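PDB 6JQS: DNA-binding response regulator from Paenisporosarcina sp. TG-14, which probably binds DNA through a LuxR-type helix-turn-helix domain and regulates transcription in a spore-forming bacterium. Local coordinates for residues F20-L23 with V24-Y27; G58-Q61 with A62-L66. One frame throughout, in Å; residues are numbered along the deposited sequence.

Contact 1 (F20-L23 with V24-Y27)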
loop_
_atom_site.group_PDB
_atom_site.type_symbol
_atom_site.label_atom_id
_atom_site.label_comp_id
_atom_site.label_asym_id
_atom_site.label_seq_id
_atom_site.Cartn_x
_atom_site.Cartn_y
_atom_site.Cartn_z
ATOM N N PHE A 20 0.440 2.103 -1.187
ATOM C CA PHE A 20 0.589 1.033 -2.197
ATOM C C PHE A 20 0.928 1.659 -3.565
ATOM O O PHE A 20 1.669 0.990 -4.307
ATOM C CB PHE A 20 -0.635 0.128 -2.250
ATOM C CG PHE A 20 -0.652 -0.911 -1.162
ATOM C CD1 PHE A 20 0.003 -2.106 -1.350
ATOM C CD2 PHE A 20 -1.139 -0.630 0.103
ATOM C CE1 PHE A 20 0.136 -3.030 -0.324
ATOM C CE2 PHE A 20 -1.037 -1.580 1.124
ATOM C CZ PHE A 20 -0.397 -2.766 0.901
ATOM N N GLN A 21 0.381 2.824 -3.929
ATOM C CA GLN A 21 0.795 3.494 -5.211
ATOM C C GLN A 21 2.296 3.796 -5.182
ATOM O O GLN A 21 2.950 3.668 -6.208
ATOM C CB GLN A 21 -0.030 4.761 -5.480
ATOM C CG GLN A 21 0.156 5.270 -6.906
ATOM C CD GLN A 21 -0.275 4.252 -7.951
ATOM O OE1 GLN A 21 -1.452 4.033 -8.194
ATOM N NE2 GLN A 21 0.676 3.508 -8.471
ATOM N N LEU A 22 2.877 4.135 -4.031
ATOM C CA LEU A 22 4.334 4.347 -3.929
ATOM C C LEU A 22 5.118 3.045 -3.940
ATOM O O LEU A 22 6.245 3.085 -4.479
ATOM C CB LEU A 22 4.683 5.218 -2.701
ATOM C CG LEU A 22 4.030 6.606 -2.682
ATOM C CD1 LEU A 22 4.547 7.438 -1.509
ATOM C CD2 LEU A 22 4.271 7.372 -3.975
ATOM N N LEU A 23 4.641 1.945 -3.327
ATOM C CA LEU A 23 5.302 0.639 -3.499
ATOM C C LEU A 23 5.325 0.289 -4.996
ATOM O O LEU A 23 6.310 -0.153 -5.506
ATOM C CB LEU A 23 4.548 -0.423 -2.701
ATOM C CG LEU A 23 4.708 -0.319 -1.186
ATOM C CD1 LEU A 23 3.719 -1.258 -0.507
ATOM C CD2 LEU A 23 6.131 -0.630 -0.778
ATOM N N VAL A 24 4.231 0.484 -5.712
ATOM C CA VAL A 24 4.305 0.196 -7.182
ATOM C C VAL A 24 5.525 0.915 -7.774
ATOM O O VAL A 24 6.222 0.331 -8.679
ATOM C CB VAL A 24 2.978 0.622 -7.827
ATOM C CG1 VAL A 24 3.120 0.715 -9.324
ATOM C CG2 VAL A 24 1.892 -0.338 -7.422
ATOM N N ARG A 25 5.821 2.142 -7.314
ATOM C CA ARG A 25 6.911 2.989 -7.860
ATOM C C ARG A 25 8.257 2.668 -7.203
ATOM O O ARG A 25 9.174 3.448 -7.377
ATOM C CB ARG A 25 6.564 4.466 -7.679
ATOM C CG ARG A 25 5.366 4.881 -8.505
ATOM C CD ARG A 25 5.056 6.335 -8.433
ATOM N NE ARG A 25 3.719 6.443 -8.994
ATOM C CZ ARG A 25 2.764 7.245 -8.558
ATOM N NH1 ARG A 25 2.974 8.052 -7.537
ATOM N NH2 ARG A 25 1.575 7.210 -9.142
ATOM N N ASP A 26 8.381 1.545 -6.525
ATOM C CA ASP A 26 9.654 0.988 -6.004
ATOM C C ASP A 26 10.196 1.864 -4.863
ATOM O O ASP A 26 11.406 1.783 -4.623
ATOM C CB ASP A 26 10.676 0.708 -7.119
ATOM C CG ASP A 26 11.790 -0.275 -6.748
ATOM O OD1 ASP A 26 11.579 -1.157 -5.844
ATOM O OD2 ASP A 26 12.889 -0.145 -7.331
ATOM N N TYR A 27 9.340 2.595 -4.143
ATOM C CA TYR A 27 9.715 3.320 -2.889
ATOM C C TYR A 27 9.898 2.294 -1.774
ATOM O O TYR A 27 9.124 1.337 -1.691
ATOM C CB TYR A 27 8.660 4.327 -2.456
ATOM C CG TYR A 27 8.665 5.624 -3.211
ATOM C CD1 TYR A 27 8.355 5.660 -4.559
ATOM C CD2 TYR A 27 8.912 6.828 -2.569
ATOM C CE1 TYR A 27 8.343 6.847 -5.268
ATOM C CE2 TYR A 27 8.890 8.031 -3.259
ATOM C CZ TYR A 27 8.619 8.034 -4.619
ATOM O OH TYR A 27 8.593 9.197 -5.328
#
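L22 and Y27 meet where a Schellman motif ends helix 14-24 of the LuxR-type helix-turn-helix domain. Y27 N bonds back to L22 O at 3.2 Å. D26 N reaches L23 O at 2.9 Å from well above its carbonyl plane. D26 is the C' residue, and its positive phi (69°) lets the backbone close these two bonds and leave the helix. Just before it, V24 N to F20 O is a nearly straight helical bond, whereas R25 N makes only weak bonds to Q21 O and L22 O. The buried side carries L22, whose CD2 lies over one face of the Y27 ring near its rim, while its CB stands 4.0 Å from Y27 CG. I32 of helix 29-36 covers L22, L23 and Y27, tying the turn to the next helix. Toward solvent the contact is more polar. Q21, bent at chi2 (60°), sends its NE2 to the carbonyl of S73, and R25 NH2 is hydrogen-bonded to D75 O, so both side chains hold the C-terminal tail. Their amide and guanidinium planes are 14° apart, yet the touch is made by aliphatic carbon: Q21 CG sits over one guanidinium face, 3.3 Å from R25 NH2.

Contact 2 (G58-Q61 with A62-L66)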
loop_
_atom_site.group_PDB
_atom_site.type_symbol
_atom_site.label_atom_id
_atom_site.label_comp_id
_atom_site.label_asym_id
_atom_site.label_seq_id
_atom_site.Cartn_x
_atom_site.Cartn_y
_atom_site.Cartn_z
ATOM N N GLY A 58 1.233 -11.661 0.929
ATOM C CA GLY A 58 2.283 -10.631 1.091
ATOM C C GLY A 58 2.102 -9.417 0.196
ATOM O O GLY A 58 1.019 -9.317 -0.471
ATOM N N ARG A 59 3.130 -8.541 0.127
ATOM C CA ARG A 59 3.018 -7.198 -0.495
ATOM C C ARG A 59 2.800 -7.330 -1.986
ATOM O O ARG A 59 2.009 -6.553 -2.508
ATOM C CB ARG A 59 4.276 -6.349 -0.404
ATOM C CG ARG A 59 4.623 -5.963 1.009
ATOM C CD ARG A 59 5.693 -4.903 1.002
ATOM N NE ARG A 59 5.935 -4.667 2.411
ATOM C CZ ARG A 59 6.956 -3.988 2.880
ATOM N NH1 ARG A 59 7.832 -3.465 2.040
ATOM N NH2 ARG A 59 7.076 -3.827 4.187
ATOM N N SER A 60 3.528 -8.240 -2.641
ATOM C CA SER A 60 3.437 -8.425 -4.114
ATOM C C SER A 60 1.991 -8.778 -4.496
ATOM O O SER A 60 1.395 -8.067 -5.321
ATOM C CB SER A 60 4.430 -9.468 -4.646
ATOM O OG SER A 60 4.306 -9.520 -6.082
ATOM N N GLN A 61 1.409 -9.771 -3.820
ATOM C CA GLN A 61 0.018 -10.218 -4.088
ATOM C C GLN A 61 -0.962 -9.108 -3.661
ATOM O O GLN A 61 -2.009 -9.005 -4.314
ATOM C CB GLN A 61 -0.272 -11.588 -3.432
ATOM C CG GLN A 61 0.247 -12.825 -4.197
ATOM C CD GLN A 61 -0.275 -12.879 -5.621
ATOM O OE1 GLN A 61 -1.473 -12.773 -5.872
ATOM N NE2 GLN A 61 0.615 -12.970 -6.594
ATOM N N ALA A 62 -0.678 -8.302 -2.619
ATOM C CA ALA A 62 -1.507 -7.112 -2.248
ATOM C C ALA A 62 -1.565 -6.132 -3.434
ATOM O O ALA A 62 -2.667 -5.778 -3.828
ATOM C CB ALA A 62 -1.021 -6.410 -1.006
ATOM N N ILE A 63 -0.415 -5.710 -3.959
ATOM C CA ILE A 63 -0.308 -4.833 -5.172
ATOM C C ILE A 63 -1.170 -5.417 -6.303
ATOM O O ILE A 63 -1.952 -4.662 -6.852
ATOM C CB ILE A 63 1.168 -4.616 -5.584
ATOM C CG1 ILE A 63 1.905 -3.855 -4.485
ATOM C CG2 ILE A 63 1.300 -3.900 -6.922
ATOM C CD1 ILE A 63 3.428 -3.923 -4.494
ATOM N N LEU A 64 -0.981 -6.685 -6.661
ATOM C CA LEU A 64 -1.652 -7.304 -7.831
ATOM C C LEU A 64 -3.151 -7.325 -7.539
ATOM O O LEU A 64 -3.930 -7.047 -8.490
ATOM C CB LEU A 64 -1.086 -8.693 -8.137
ATOM C CG LEU A 64 0.402 -8.717 -8.529
ATOM C CD1 LEU A 64 0.912 -10.127 -8.590
ATOM C CD2 LEU A 64 0.649 -8.009 -9.857
ATOM N N GLU A 65 -3.570 -7.603 -6.295
ATOM C CA GLU A 65 -5.026 -7.590 -5.933
ATOM C C GLU A 65 -5.642 -6.209 -6.149
ATOM O O GLU A 65 -6.741 -6.129 -6.802
ATOM C CB GLU A 65 -5.281 -8.090 -4.509
ATOM C CG GLU A 65 -5.357 -9.592 -4.458
ATOM C CD GLU A 65 -6.520 -10.214 -5.224
ATOM O OE1 GLU A 65 -7.705 -9.982 -4.826
ATOM O OE2 GLU A 65 -6.256 -10.910 -6.208
ATOM N N LEU A 66 -4.923 -5.170 -5.739
ATOM C CA LEU A 66 -5.377 -3.760 -5.804
ATOM C C LEU A 66 -5.298 -3.263 -7.268
ATOM O O LEU A 66 -6.181 -2.490 -7.650
ATOM C CB LEU A 66 -4.571 -2.890 -4.850
ATOM C CG LEU A 66 -4.691 -3.214 -3.356
ATOM C CD1 LEU A 66 -3.681 -2.411 -2.570
ATOM C CD2 LEU A 66 -6.102 -2.951 -2.870
#
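With chi1 at -80° and chi2 at -56°, Q61 puts CG beside its own backbone N and then folds its chain, which brings the amide to L64, whose CG likewise lies beside its backbone N. The pair belongs to the first turns of helix 59-68, the last helix of the LuxR-type helix-turn-helix domain, with G58 as its N-cap. Four successive i-to-i+4 bonds start the helix. A62 N donates to G58 O at 2.9 Å and L64 N to S60 O, both in the carbonyl plane; I63 N meets R59 O almost straight, at 175°, and E65 N takes Q61 O with the donor tilted from that plane. The side chains also lean on these carbonyls: I63 CG1 comes within 3.3 Å of R59 O, and both CB and CG of E65 lie 3.4 Å from Q61 O. Past that point E65 turns to another partner, its OE2 forming a salt bridge with R68 one turn further on. On the buried side A62 fits its small methyl group against I51 and L54 of helix 40-54. On the outer side the chains are more exposed, and the Q61 amide touches L64 obliquely through a methyl group, NE2 to CD1 at 3.5 Å.

Overall arrangement
Contact 1 comes first along the chain, at the C-terminal end of helix 14-24, and contact 2 follows at the start of helix 59-68; helices 29-36 and 40-54 lie between them in sequence. Their centres are about 11 Å apart and the two pack directly: the F20 ring bears on A62, I63 and L66, while V24 CG2 meets I63 CG2. The end of one helix is thus set against the beginning of another, with helix 40-54 touching both. This joins the first and last helices of a small four-helix domain around one core, a scaffold consistent with the DNA-binding role of LuxR-family helix-turn-helix proteins.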